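PDB 6KA5: beta-lactamase from Klebsiella pneumoniae, which probably hydrolyses the amide bond of beta-lactam antibiotics to give substituted beta-amino acids, as a class C enzyme that makes its host resistant. Local coordinates for residues 66-71 with 203-208; 72-77 with 156-161; 278-283 with 319-324. All blocks are in the same frame, centred on the assembly; numbering follows the deposited sequence.

Contact 1 of 3, residues 66-71 with 203-208; sequences LFEVGS and ENYAWG. With 1S7 ((2R)-2-{(1S)-1-methoxy-2-oxo-1-[(thiophen-2-ylacetyl)amino]ethyl}-5-methylidene-5,6-dihydro-2H-1,3-thiazine-4-carboxylic acid), chain B.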
loop_
_atom_site.group_PDB
_atom_site.type_symbol
_atom_site.label_atom_id
_atom_site.label_comp_id
_atom_site.label_asym_id
_atom_site.label_seq_id
_atom_site.Cartn_x
_atom_site.Cartn_y
_atom_site.Cartn_z
ATOM N N LEU A 66 -6.194 -13.949 -7.298
ATOM C CA LEU A 66 -5.487 -13.239 -6.250
ATOM C C LEU A 66 -4.069 -12.912 -6.678
ATOM O O LEU A 66 -3.324 -13.790 -7.123
ATOM C CB LEU A 66 -5.426 -14.091 -4.987
ATOM C CG LEU A 66 -6.782 -14.488 -4.417
ATOM C CD1 LEU A 66 -6.560 -15.646 -3.479
ATOM C CD2 LEU A 66 -7.374 -13.328 -3.656
ATOM N N PHE A 67 -3.679 -11.664 -6.450
ATOM C CA PHE A 67 -2.329 -11.202 -6.709
ATOM C C PHE A 67 -1.688 -10.751 -5.400
ATOM O O PHE A 67 -2.366 -10.176 -4.545
ATOM C CB PHE A 67 -2.338 -9.981 -7.667
ATOM C CG PHE A 67 -2.794 -10.274 -9.084
ATOM C CD1 PHE A 67 -4.155 -10.360 -9.412
ATOM C CD2 PHE A 67 -1.840 -10.425 -10.092
ATOM C CE1 PHE A 67 -4.571 -10.594 -10.734
ATOM C CE2 PHE A 67 -2.238 -10.660 -11.414
ATOM C CZ PHE A 67 -3.612 -10.749 -11.735
ATOM N N GLU A 68 -0.375 -10.941 -5.283
ATOM C CA GLU A 68 0.394 -10.251 -4.248
ATOM C C GLU A 68 0.489 -8.773 -4.561
ATOM O O GLU A 68 0.755 -8.382 -5.697
ATOM C CB GLU A 68 1.799 -10.817 -4.125
ATOM C CG GLU A 68 1.802 -12.284 -3.743
ATOM C CD GLU A 68 3.138 -12.951 -3.861
ATOM O OE1 GLU A 68 4.185 -12.290 -4.100
ATOM O OE2 GLU A 68 3.142 -14.187 -3.695
ATOM N N VAL A 69 0.320 -7.937 -3.539
ATOM C CA VAL A 69 0.407 -6.500 -3.768
ATOM C C VAL A 69 1.573 -5.842 -3.057
ATOM O O VAL A 69 1.735 -4.617 -3.179
ATOM C CB VAL A 69 -0.909 -5.774 -3.431
ATOM C CG1 VAL A 69 -2.036 -6.333 -4.289
ATOM C CG2 VAL A 69 -1.240 -5.833 -1.921
ATOM N N GLY A 70 2.397 -6.597 -2.333
ATOM C CA GLY A 70 3.616 -6.032 -1.782
ATOM C C GLY A 70 3.349 -4.811 -0.930
ATOM O O GLY A 70 2.473 -4.809 -0.043
ATOM N N SER A 71 4.102 -3.759 -1.223
ATOM C CA SER A 71 4.067 -2.536 -0.431
ATOM C C SER A 71 2.707 -1.841 -0.414
ATOM O O SER A 71 2.519 -0.940 0.415
ATOM C CB SER A 71 5.152 -1.570 -0.933
ATOM O OG SER A 71 6.449 -2.047 -0.605
ATOM N N GLU A 203 -6.360 -22.283 -5.581
ATOM C CA GLU A 203 -6.472 -22.437 -7.027
ATOM C C GLU A 203 -6.559 -21.090 -7.730
ATOM O O GLU A 203 -6.330 -21.024 -8.941
ATOM C CB GLU A 203 -7.697 -23.288 -7.382
ATOM C CG GLU A 203 -9.034 -22.642 -7.020
ATOM C CD GLU A 203 -10.240 -23.463 -7.476
ATOM O OE1 GLU A 203 -10.043 -24.528 -8.105
ATOM O OE2 GLU A 203 -11.386 -23.034 -7.216
ATOM N N ASN A 204 -6.917 -20.033 -6.996
ATOM C CA ASN A 204 -7.066 -18.689 -7.532
ATOM C C ASN A 204 -5.838 -17.828 -7.297
ATOM O O ASN A 204 -5.808 -16.676 -7.744
ATOM C CB ASN A 204 -8.267 -17.987 -6.883
ATOM C CG ASN A 204 -9.581 -18.558 -7.322
ATOM O OD1 ASN A 204 -9.739 -18.945 -8.474
ATOM N ND2 ASN A 204 -10.544 -18.618 -6.404
ATOM N N TYR A 205 -4.866 -18.317 -6.544
ATOM C CA TYR A 205 -3.697 -17.520 -6.192
ATOM C C TYR A 205 -2.693 -17.596 -7.339
ATOM O O TYR A 205 -2.030 -18.627 -7.550
ATOM C CB TYR A 205 -3.150 -18.035 -4.864
ATOM C CG TYR A 205 -2.000 -17.312 -4.232
ATOM C CD1 TYR A 205 -1.443 -16.150 -4.770
ATOM C CD2 TYR A 205 -1.431 -17.835 -3.077
ATOM C CE1 TYR A 205 -0.333 -15.545 -4.160
ATOM C CE2 TYR A 205 -0.334 -17.239 -2.476
ATOM C CZ TYR A 205 0.202 -16.092 -3.006
ATOM O OH TYR A 205 1.296 -15.526 -2.368
ATOM N N ALA A 206 -2.597 -16.505 -8.099
ATOM C CA ALA A 206 -1.659 -16.458 -9.210
ATOM C C ALA A 206 -0.243 -16.757 -8.740
ATOM O O ALA A 206 0.139 -16.454 -7.604
ATOM C CB ALA A 206 -1.714 -15.073 -9.865
ATOM N N TRP A 207 0.548 -17.341 -9.630
ATOM C CA TRP A 207 1.990 -17.408 -9.444
ATOM C C TRP A 207 2.639 -16.118 -9.932
ATOM O O TRP A 207 2.222 -15.532 -10.936
ATOM C CB TRP A 207 2.576 -18.617 -10.184
ATOM C CG TRP A 207 2.233 -19.864 -9.452
ATOM C CD1 TRP A 207 1.146 -20.681 -9.673
ATOM C CD2 TRP A 207 2.900 -20.380 -8.293
ATOM N NE1 TRP A 207 1.127 -21.702 -8.728
ATOM C CE2 TRP A 207 2.201 -21.542 -7.889
ATOM C CE3 TRP A 207 4.029 -19.990 -7.580
ATOM C CZ2 TRP A 207 2.609 -22.312 -6.790
ATOM C CZ3 TRP A 207 4.441 -20.764 -6.496
ATOM C CH2 TRP A 207 3.727 -21.907 -6.119
ATOM N N GLY A 208 3.639 -15.659 -9.198
ATOM C CA GLY A 208 4.462 -14.557 -9.653
ATOM C C GLY A 208 5.631 -15.098 -10.449
ATOM O O GLY A 208 6.015 -16.242 -10.277
HETATM C C 1S7 B . 10.320 -2.977 0.055
HETATM N N 1S7 B . 8.809 -4.378 -1.705
HETATM O O 1S7 B . 9.029 -2.517 -0.338
HETATM S S 1S7 B . 9.890 -6.897 1.031
HETATM C C1 1S7 B . 8.573 -2.929 -1.569
HETATM O O1 1S7 B . 7.040 -4.991 -0.370
HETATM S S1 1S7 B . 9.636 -0.610 -2.547
HETATM C C2 1S7 B . 7.959 -5.354 -1.011
HETATM N N2 1S7 B . 10.476 -3.037 -3.119
HETATM C C3 1S7 B . 8.246 -6.853 -1.175
HETATM C C4 1S7 B . 9.610 -7.170 -0.466
HETATM O O4 1S7 B . 6.510 -2.946 -2.676
HETATM C C5 1S7 B . 10.830 -7.727 -1.054
HETATM O O5 1S7 B . 13.122 -4.215 -3.613
HETATM C C6 1S7 B . 11.940 -7.843 0.104
HETATM O O6 1S7 B . 13.480 -2.966 -5.419
HETATM C C7 1S7 B . 11.363 -7.349 1.332
HETATM C C8 1S7 B . 9.286 -2.245 -2.825
HETATM C C9 1S7 B . 10.236 0.012 -3.991
HETATM C C10 1S7 B . 11.522 -0.705 -4.493
HETATM C C11 1S7 B . 12.324 -0.178 -5.427
HETATM C C13 1S7 B . 11.633 -2.373 -3.966
HETATM C C14 1S7 B . 7.101 -2.577 -1.693
HETATM C C15 1S7 B . 12.817 -3.233 -4.349
#
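L66 and Y205 form a single beta bridge, tying the chain at strand 67-68 to the loop between strands 193-194 and 208-209. Two backbone bonds flank the pair: L66 N gives its hydrogen to N204 O at 2.8 Å, and A206 N donates to L66 O at 3.0 Å. The methyl of A206 lies beyond the same oxygen, its CB 3.4 Å from L66 O. The isobutyl group of L66 only brushes Y205, with L66 CD1 4.4 Å from Y205 CB. Side chains complete the join two residues further on, at E68. Y205 sends its ring anti to the backbone N (chi1 -176°), which brings its hydroxyl end up to E68, and its phenol OH donates to E68 OE2 over a short 2.6 Å. The hydroxyl meets the anti side of OE2, 19° out of the carboxylate plane, and ring and carboxylate are turned 58° against each other. That buried carboxylate is held at both oxygens: V218 N also binds OE2, and T325 OG1 binds OE1. H217 stacks on the ring of Y205. At the far end of residues 66-71 the chain enters the active site of this class C beta-lactamase. S71 OG is esterified to C14 of the opened beta-lactam 1S7, and S71 N makes a weak bond of 2.9 Å to 1S7 O4. Strand 67-68 itself is an outer strand of a small three-stranded sheet; F67 bonds through its backbone to T232 of strand 231-232, K231 of that strand packs on E68 and Y205, and F67 rests on L345 of strand 340-346.

Contact 2 of 3, residues 72-77 with 156-161; sequences LSKTFA and YSNIGT. With 1S7 ((2R)-2-{(1S)-1-methoxy-2-oxo-1-[(thiophen-2-ylacetyl)amino]ethyl}-5-methylidene-5,6-dihydro-2H-1,3-thiazine-4-carboxylic acid), chain B.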
loop_
_atom_site.group_PDB
_atom_site.type_symbol
_atom_site.label_atom_id
_atom_site.label_comp_id
_atom_site.label_asym_id
_atom_site.label_seq_id
_atom_site.Cartn_x
_atom_site.Cartn_y
_atom_site.Cartn_z
ATOM N N LEU A 72 1.741 -2.207 -1.273
ATOM C CA LEU A 72 0.396 -1.664 -1.036
ATOM C C LEU A 72 -0.115 -2.069 0.330
ATOM O O LEU A 72 -0.997 -1.404 0.892
ATOM C CB LEU A 72 -0.639 -2.134 -2.065
ATOM C CG LEU A 72 -0.439 -1.792 -3.528
ATOM C CD1 LEU A 72 -1.759 -2.066 -4.256
ATOM C CD2 LEU A 72 0.007 -0.394 -3.659
ATOM N N SER A 73 0.427 -3.167 0.872
ATOM C CA SER A 73 0.020 -3.635 2.188
ATOM C C SER A 73 0.227 -2.582 3.266
ATOM O O SER A 73 -0.454 -2.619 4.296
ATOM C CB SER A 73 0.819 -4.879 2.548
ATOM O OG SER A 73 0.622 -5.883 1.566
ATOM N N LYS A 74 1.180 -1.665 3.062
ATOM C CA LYS A 74 1.460 -0.644 4.069
ATOM C C LYS A 74 0.236 0.217 4.343
ATOM O O LYS A 74 0.069 0.716 5.470
ATOM C CB LYS A 74 2.648 0.218 3.616
ATOM C CG LYS A 74 3.987 -0.549 3.484
ATOM C CD LYS A 74 5.111 0.483 3.429
ATOM C CE LYS A 74 6.515 -0.164 3.485
ATOM N NZ LYS A 74 6.850 -0.787 2.156
ATOM N N THR A 75 -0.616 0.421 3.336
ATOM C CA THR A 75 -1.776 1.278 3.563
ATOM C C THR A 75 -2.784 0.613 4.475
ATOM O O THR A 75 -3.550 1.327 5.124
ATOM C CB THR A 75 -2.456 1.708 2.247
ATOM O OG1 THR A 75 -3.013 0.572 1.576
ATOM C CG2 THR A 75 -1.478 2.436 1.301
ATOM N N PHE A 76 -2.777 -0.720 4.557
ATOM C CA PHE A 76 -3.674 -1.390 5.488
ATOM C C PHE A 76 -3.175 -1.238 6.917
ATOM O O PHE A 76 -3.982 -1.065 7.829
ATOM C CB PHE A 76 -3.841 -2.864 5.088
ATOM C CG PHE A 76 -4.542 -3.030 3.767
ATOM C CD1 PHE A 76 -3.840 -2.989 2.562
ATOM C CD2 PHE A 76 -5.907 -3.122 3.729
ATOM C CE1 PHE A 76 -4.491 -3.095 1.332
ATOM C CE2 PHE A 76 -6.600 -3.238 2.476
ATOM C CZ PHE A 76 -5.871 -3.221 1.280
ATOM N N ALA A 77 -1.861 -1.256 7.124
ATOM C CA ALA A 77 -1.329 -0.939 8.452
ATOM C C ALA A 77 -1.687 0.487 8.857
ATOM O O ALA A 77 -2.043 0.734 10.010
ATOM C CB ALA A 77 0.187 -1.148 8.488
ATOM N N TYR A 156 11.960 5.656 3.317
ATOM C CA TYR A 156 10.909 4.649 3.220
ATOM C C TYR A 156 11.369 3.385 3.922
ATOM O O TYR A 156 12.495 2.918 3.696
ATOM C CB TYR A 156 10.623 4.388 1.743
ATOM C CG TYR A 156 9.435 3.535 1.419
ATOM C CD1 TYR A 156 9.524 2.154 1.458
ATOM C CD2 TYR A 156 8.249 4.096 1.003
ATOM C CE1 TYR A 156 8.472 1.365 1.098
ATOM C CE2 TYR A 156 7.165 3.289 0.649
ATOM C CZ TYR A 156 7.294 1.934 0.695
ATOM O OH TYR A 156 6.247 1.095 0.344
ATOM N N SER A 157 10.515 2.838 4.795
ATOM C CA SER A 157 10.959 1.764 5.690
ATOM C C SER A 157 9.911 0.678 5.889
ATOM O O SER A 157 8.806 0.957 6.374
ATOM C CB SER A 157 11.351 2.350 7.057
ATOM O OG SER A 157 11.807 1.303 7.911
ATOM N N ASN A 158 10.294 -0.583 5.625
ATOM C CA ASN A 158 9.437 -1.702 6.034
ATOM C C ASN A 158 9.427 -1.879 7.539
ATOM O O ASN A 158 8.446 -2.387 8.089
ATOM C CB ASN A 158 9.904 -3.034 5.441
ATOM C CG ASN A 158 9.631 -3.156 3.993
ATOM O OD1 ASN A 158 8.919 -2.347 3.397
ATOM N ND2 ASN A 158 10.211 -4.190 3.399
ATOM N N ILE A 159 10.529 -1.532 8.212
ATOM C CA ILE A 159 10.611 -1.749 9.653
ATOM C C ILE A 159 9.703 -0.765 10.374
ATOM O O ILE A 159 8.954 -1.137 11.282
ATOM C CB ILE A 159 12.062 -1.611 10.152
ATOM C CG1 ILE A 159 13.024 -2.468 9.337
ATOM C CG2 ILE A 159 12.137 -1.999 11.647
ATOM C CD1 ILE A 159 14.503 -2.209 9.666
ATOM N N GLY A 160 9.742 0.504 9.968
ATOM C CA GLY A 160 8.818 1.472 10.534
ATOM C C GLY A 160 7.362 1.091 10.325
ATOM O O GLY A 160 6.536 1.223 11.237
ATOM N N THR A 161 7.024 0.645 9.107
ATOM C CA THR A 161 5.662 0.200 8.824
ATOM C C THR A 161 5.279 -0.953 9.731
ATOM O O THR A 161 4.152 -1.003 10.252
ATOM C CB THR A 161 5.552 -0.218 7.360
ATOM O OG1 THR A 161 6.011 0.868 6.544
ATOM C CG2 THR A 161 4.090 -0.533 7.023
HETATM C C 1S7 B . 10.320 -2.977 0.055
HETATM N N 1S7 B . 8.809 -4.378 -1.705
HETATM O O 1S7 B . 9.029 -2.517 -0.338
HETATM S S 1S7 B . 9.890 -6.897 1.031
HETATM C C1 1S7 B . 8.573 -2.929 -1.569
HETATM O O1 1S7 B . 7.040 -4.991 -0.370
HETATM S S1 1S7 B . 9.636 -0.610 -2.547
HETATM C C2 1S7 B . 7.959 -5.354 -1.011
HETATM N N2 1S7 B . 10.476 -3.037 -3.119
HETATM C C3 1S7 B . 8.246 -6.853 -1.175
HETATM C C4 1S7 B . 9.610 -7.170 -0.466
HETATM O O4 1S7 B . 6.510 -2.946 -2.676
HETATM C C5 1S7 B . 10.830 -7.727 -1.054
HETATM O O5 1S7 B . 13.122 -4.215 -3.613
HETATM C C6 1S7 B . 11.940 -7.843 0.104
HETATM O O6 1S7 B . 13.480 -2.966 -5.419
HETATM C C7 1S7 B . 11.363 -7.349 1.332
HETATM C C8 1S7 B . 9.286 -2.245 -2.825
HETATM C C9 1S7 B . 10.236 0.012 -3.991
HETATM C C10 1S7 B . 11.522 -0.705 -4.493
HETATM C C11 1S7 B . 12.324 -0.178 -5.427
HETATM C C13 1S7 B . 11.633 -2.373 -3.966
HETATM C C14 1S7 B . 7.101 -2.577 -1.693
HETATM C C15 1S7 B . 12.817 -3.233 -4.349
#
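The phenol oxygen of Y156 is approached by three polar groups: K321 NZ from strand 317-324, probably as a hydrogen bond the ester oxygen S71 OG, and, across the contact, K74 NZ, modelled at 2.7 Å from Y156 OH but less surely placed. K74 and Y156 come from opposite directions, the one from helix 74-86 and the other from just ahead of helix 158-171. K74 NZ is also modelled 2.9 Å from N158 OD1. It stands too close to the Y156 ring, so both of its bonds carry that uncertainty. The lysine chain runs out extended and bends only at its last torsion (chi4 76°), which, as modelled, turns NZ between tyrosine and amide. S71 and K74 fit the SxxK motif of serine beta-lactamases, and Y156 with N158 fits the YxN motif of class C, whose residues gather round the bound acyl group; N158 ND2 approaches the methoxy carbon C of 1S7 to 3.6 Å. T161, one helical turn on, crosses the lysine at about a right angle: its OG1 lies 3.3 Å from K74 CD and its CG2 3.5 Å from K74 CG. That hydroxyl donates back to S157 O at 2.8 Å, fixing its rotation. S157 is the N-cap of helix 158-171, its OG accepting from G160 N at 3.0 Å and more weakly from I159 N, and it is bonded to Q124 O as well.

Contact 3 of 3, residues 278-283 with 319-324; sequences MWEQLP and INKTGS. With 1S7 ((2R)-2-{(1S)-1-methoxy-2-oxo-1-[(thiophen-2-ylacetyl)amino]ethyl}-5-methylidene-5,6-dihydro-2H-1,3-thiazine-4-carboxylic acid), chain B.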
loop_
_atom_site.group_PDB
_atom_site.type_symbol
_atom_site.label_atom_id
_atom_site.label_comp_id
_atom_site.label_asym_id
_atom_site.label_seq_id
_atom_site.Cartn_x
_atom_site.Cartn_y
_atom_site.Cartn_z
ATOM N N MET A 278 1.140 6.601 5.329
ATOM C CA MET A 278 1.523 5.666 4.266
ATOM C C MET A 278 1.111 6.061 2.848
ATOM O O MET A 278 1.953 5.990 1.944
ATOM C CB MET A 278 1.045 4.244 4.590
ATOM C CG MET A 278 1.789 3.675 5.811
ATOM S SD MET A 278 3.546 3.448 5.462
ATOM C CE MET A 278 4.281 3.661 7.087
ATOM N N TRP A 279 -0.129 6.478 2.611
ATOM C CA TRP A 279 -0.440 7.038 1.298
ATOM C C TRP A 279 0.472 8.223 0.981
ATOM O O TRP A 279 0.966 8.912 1.874
ATOM C CB TRP A 279 -1.889 7.526 1.241
ATOM C CG TRP A 279 -2.927 6.439 1.331
ATOM C CD1 TRP A 279 -3.697 6.136 2.416
ATOM C CD2 TRP A 279 -3.281 5.497 0.313
ATOM N NE1 TRP A 279 -4.536 5.083 2.123
ATOM C CE2 TRP A 279 -4.313 4.682 0.833
ATOM C CE3 TRP A 279 -2.865 5.298 -1.007
ATOM C CZ2 TRP A 279 -4.914 3.667 0.088
ATOM C CZ3 TRP A 279 -3.458 4.275 -1.742
ATOM C CH2 TRP A 279 -4.462 3.472 -1.193
ATOM N N GLU A 280 0.675 8.456 -0.308
ATOM C CA GLU A 280 1.417 9.602 -0.817
ATOM C C GLU A 280 0.530 10.356 -1.789
ATOM O O GLU A 280 -0.264 9.745 -2.508
ATOM C CB GLU A 280 2.704 9.149 -1.512
ATOM C CG GLU A 280 3.631 8.330 -0.588
ATOM C CD GLU A 280 4.543 7.371 -1.360
ATOM O OE1 GLU A 280 4.661 7.549 -2.598
ATOM O OE2 GLU A 280 5.135 6.431 -0.746
ATOM N N GLN A 281 0.647 11.679 -1.820
ATOM C CA GLN A 281 -0.234 12.427 -2.727
ATOM C C GLN A 281 0.506 13.553 -3.425
ATOM O O GLN A 281 1.524 14.065 -2.949
ATOM C CB GLN A 281 -1.476 12.978 -2.013
ATOM C CG GLN A 281 -1.213 14.096 -1.002
ATOM C CD GLN A 281 -2.455 14.404 -0.155
ATOM O OE1 GLN A 281 -3.257 13.505 0.150
ATOM N NE2 GLN A 281 -2.615 15.676 0.236
ATOM N N LEU A 282 -0.020 13.908 -4.585
ATOM C CA LEU A 282 0.491 14.928 -5.485
ATOM C C LEU A 282 -0.619 15.897 -5.820
ATOM O O LEU A 282 -1.799 15.553 -5.736
ATOM C CB LEU A 282 0.999 14.295 -6.784
ATOM C CG LEU A 282 2.381 13.732 -6.482
ATOM C CD1 LEU A 282 2.296 12.241 -6.315
ATOM C CD2 LEU A 282 3.378 14.161 -7.530
ATOM N N PRO A 283 -0.275 17.094 -6.274
ATOM C CA PRO A 283 -1.320 18.044 -6.659
ATOM C C PRO A 283 -2.076 17.536 -7.873
ATOM O O PRO A 283 -1.522 16.846 -8.729
ATOM C CB PRO A 283 -0.541 19.329 -6.989
ATOM C CG PRO A 283 0.826 19.137 -6.367
ATOM C CD PRO A 283 1.085 17.661 -6.379
ATOM N N ILE A 319 -3.919 10.707 -5.140
ATOM C CA ILE A 319 -3.417 9.873 -4.040
ATOM C C ILE A 319 -2.991 8.534 -4.616
ATOM O O ILE A 319 -3.692 7.983 -5.470
ATOM C CB ILE A 319 -4.491 9.697 -2.946
ATOM C CG1 ILE A 319 -4.873 11.057 -2.381
ATOM C CG2 ILE A 319 -3.976 8.782 -1.807
ATOM C CD1 ILE A 319 -6.141 11.011 -1.507
ATOM N N ASN A 320 -1.808 8.039 -4.216
ATOM C CA ASN A 320 -1.343 6.797 -4.843
ATOM C C ASN A 320 -0.405 5.995 -3.950
ATOM O O ASN A 320 0.090 6.465 -2.922
ATOM C CB ASN A 320 -0.691 7.041 -6.228
ATOM C CG ASN A 320 0.669 7.802 -6.230
ATOM O OD1 ASN A 320 1.225 7.954 -7.324
ATOM N ND2 ASN A 320 1.165 8.305 -5.093
ATOM N N LYS A 321 -0.191 4.739 -4.377
ATOM C CA LYS A 321 0.759 3.850 -3.726
ATOM C C LYS A 321 1.199 2.784 -4.718
ATOM O O LYS A 321 0.384 2.248 -5.474
ATOM C CB LYS A 321 0.137 3.208 -2.470
ATOM C CG LYS A 321 1.107 2.389 -1.572
ATOM C CD LYS A 321 2.033 3.315 -0.803
ATOM C CE LYS A 321 3.220 2.541 -0.183
ATOM N NZ LYS A 321 4.253 2.190 -1.218
ATOM N N THR A 322 2.505 2.500 -4.725
ATOM C CA THR A 322 3.052 1.401 -5.502
ATOM C C THR A 322 3.308 0.198 -4.609
ATOM O O THR A 322 3.482 0.328 -3.393
ATOM C CB THR A 322 4.371 1.820 -6.152
ATOM O OG1 THR A 322 5.226 2.321 -5.130
ATOM C CG2 THR A 322 4.159 2.896 -7.178
ATOM N N GLY A 323 3.348 -0.987 -5.219
ATOM C CA GLY A 323 3.806 -2.156 -4.485
ATOM C C GLY A 323 4.362 -3.210 -5.409
ATOM O O GLY A 323 3.996 -3.281 -6.582
ATOM N N SER A 324 5.268 -4.023 -4.884
ATOM C CA SER A 324 5.832 -5.098 -5.690
ATOM C C SER A 324 6.296 -6.196 -4.758
ATOM O O SER A 324 6.492 -5.965 -3.571
ATOM C CB SER A 324 7.001 -4.601 -6.558
ATOM O OG SER A 324 8.085 -4.121 -5.768
HETATM C C 1S7 B . 10.320 -2.977 0.055
HETATM N N 1S7 B . 8.809 -4.378 -1.705
HETATM O O 1S7 B . 9.029 -2.517 -0.338
HETATM S S 1S7 B . 9.890 -6.897 1.031
HETATM C C1 1S7 B . 8.573 -2.929 -1.569
HETATM O O1 1S7 B . 7.040 -4.991 -0.370
HETATM S S1 1S7 B . 9.636 -0.610 -2.547
HETATM C C2 1S7 B . 7.959 -5.354 -1.011
HETATM N N2 1S7 B . 10.476 -3.037 -3.119
HETATM C C3 1S7 B . 8.246 -6.853 -1.175
HETATM C C4 1S7 B . 9.610 -7.170 -0.466
HETATM O O4 1S7 B . 6.510 -2.946 -2.676
HETATM C C5 1S7 B . 10.830 -7.727 -1.054
HETATM O O5 1S7 B . 13.122 -4.215 -3.613
HETATM C C6 1S7 B . 11.940 -7.843 0.104
HETATM O O6 1S7 B . 13.480 -2.966 -5.419
HETATM C C7 1S7 B . 11.363 -7.349 1.332
HETATM C C8 1S7 B . 9.286 -2.245 -2.825
HETATM C C9 1S7 B . 10.236 0.012 -3.991
HETATM C C10 1S7 B . 11.522 -0.705 -4.493
HETATM C C11 1S7 B . 12.324 -0.178 -5.427
HETATM C C13 1S7 B . 11.633 -2.373 -3.966
HETATM C C14 1S7 B . 7.101 -2.577 -1.693
HETATM C C15 1S7 B . 12.817 -3.233 -4.349
HETATM O O HOH W 1 4.073 9.072 -4.757
HETATM O O HOH W 2 3.508 5.534 -4.466
HETATM O O HOH W 3 5.587 4.390 -2.404
#
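A water rather than a direct bond joins E280 and K321: E280 OE2 stands 4.4 Å from K321 NZ, too far for a salt bridge, and water 3 spans them, donating to OE2 and accepting from NZ. K321, T322 and G323 fit the KTG motif of the class C beta-lactamases, on strand 317-324 of the large antiparallel sheet, with strand 280-283 paired beside it. The carboxylate of E280 has a salt bridge to R154 as its main partner, and K321 NZ also bonds Y156 OH. K321 is bent at chi2 (73°) and again at chi4, which brings NZ back to T322 O at 3.0 Å. E280 and N320 make the hydrogen-bonded pair of the two strands. N320 N donates to E280 O at 2.9 Å, the return bond from E280 N to N320 O is weak, and the amide ND2 of N320 adds a weak second bond to E280 O. Water 1 links the same ND2 to E280 OE1. The other amide atom, N320 OD1, is bonded to Y331 OH and N295 ND2. Q281 and I319 form the neighbouring non-hydrogen-bonded pair, CB of Q281 lying 3.9 Å from I319 CG1. W279 packs against the strand through the CE3 and CZ3 end of its ring. CE3 meets I319 CG2 at 3.7 Å, and CZ3 meets K321 CB at 3.8 Å, with the N320 carbonyl oxygen near the ring plane at its edge. At the end of strand 317-324, in what is the oxyanion hole in this family, S324 N donates to 1S7 O4 at 2.8 Å with an N-H...O angle of 150°.

Overall arrangement
From the N terminus the chain first reaches strand 67-68, then S71 and helix 74-86, so the first halves of contacts 1 and 2 adjoin. Contact 2 closes first, when the chain returns at 156-161 with helix 158-171; contact 1 closes later, at 203-208, and its longer loop encloses that of contact 2. Contact 3 follows in series and closes a shorter loop between neighbouring strands of the large sheet. Together they join the three-stranded sheet, helices 74-86 and 158-171 and the large sheet round one site. S71, Y156 and K321, one from each contact, meet there, and all three contacts touch 1S7.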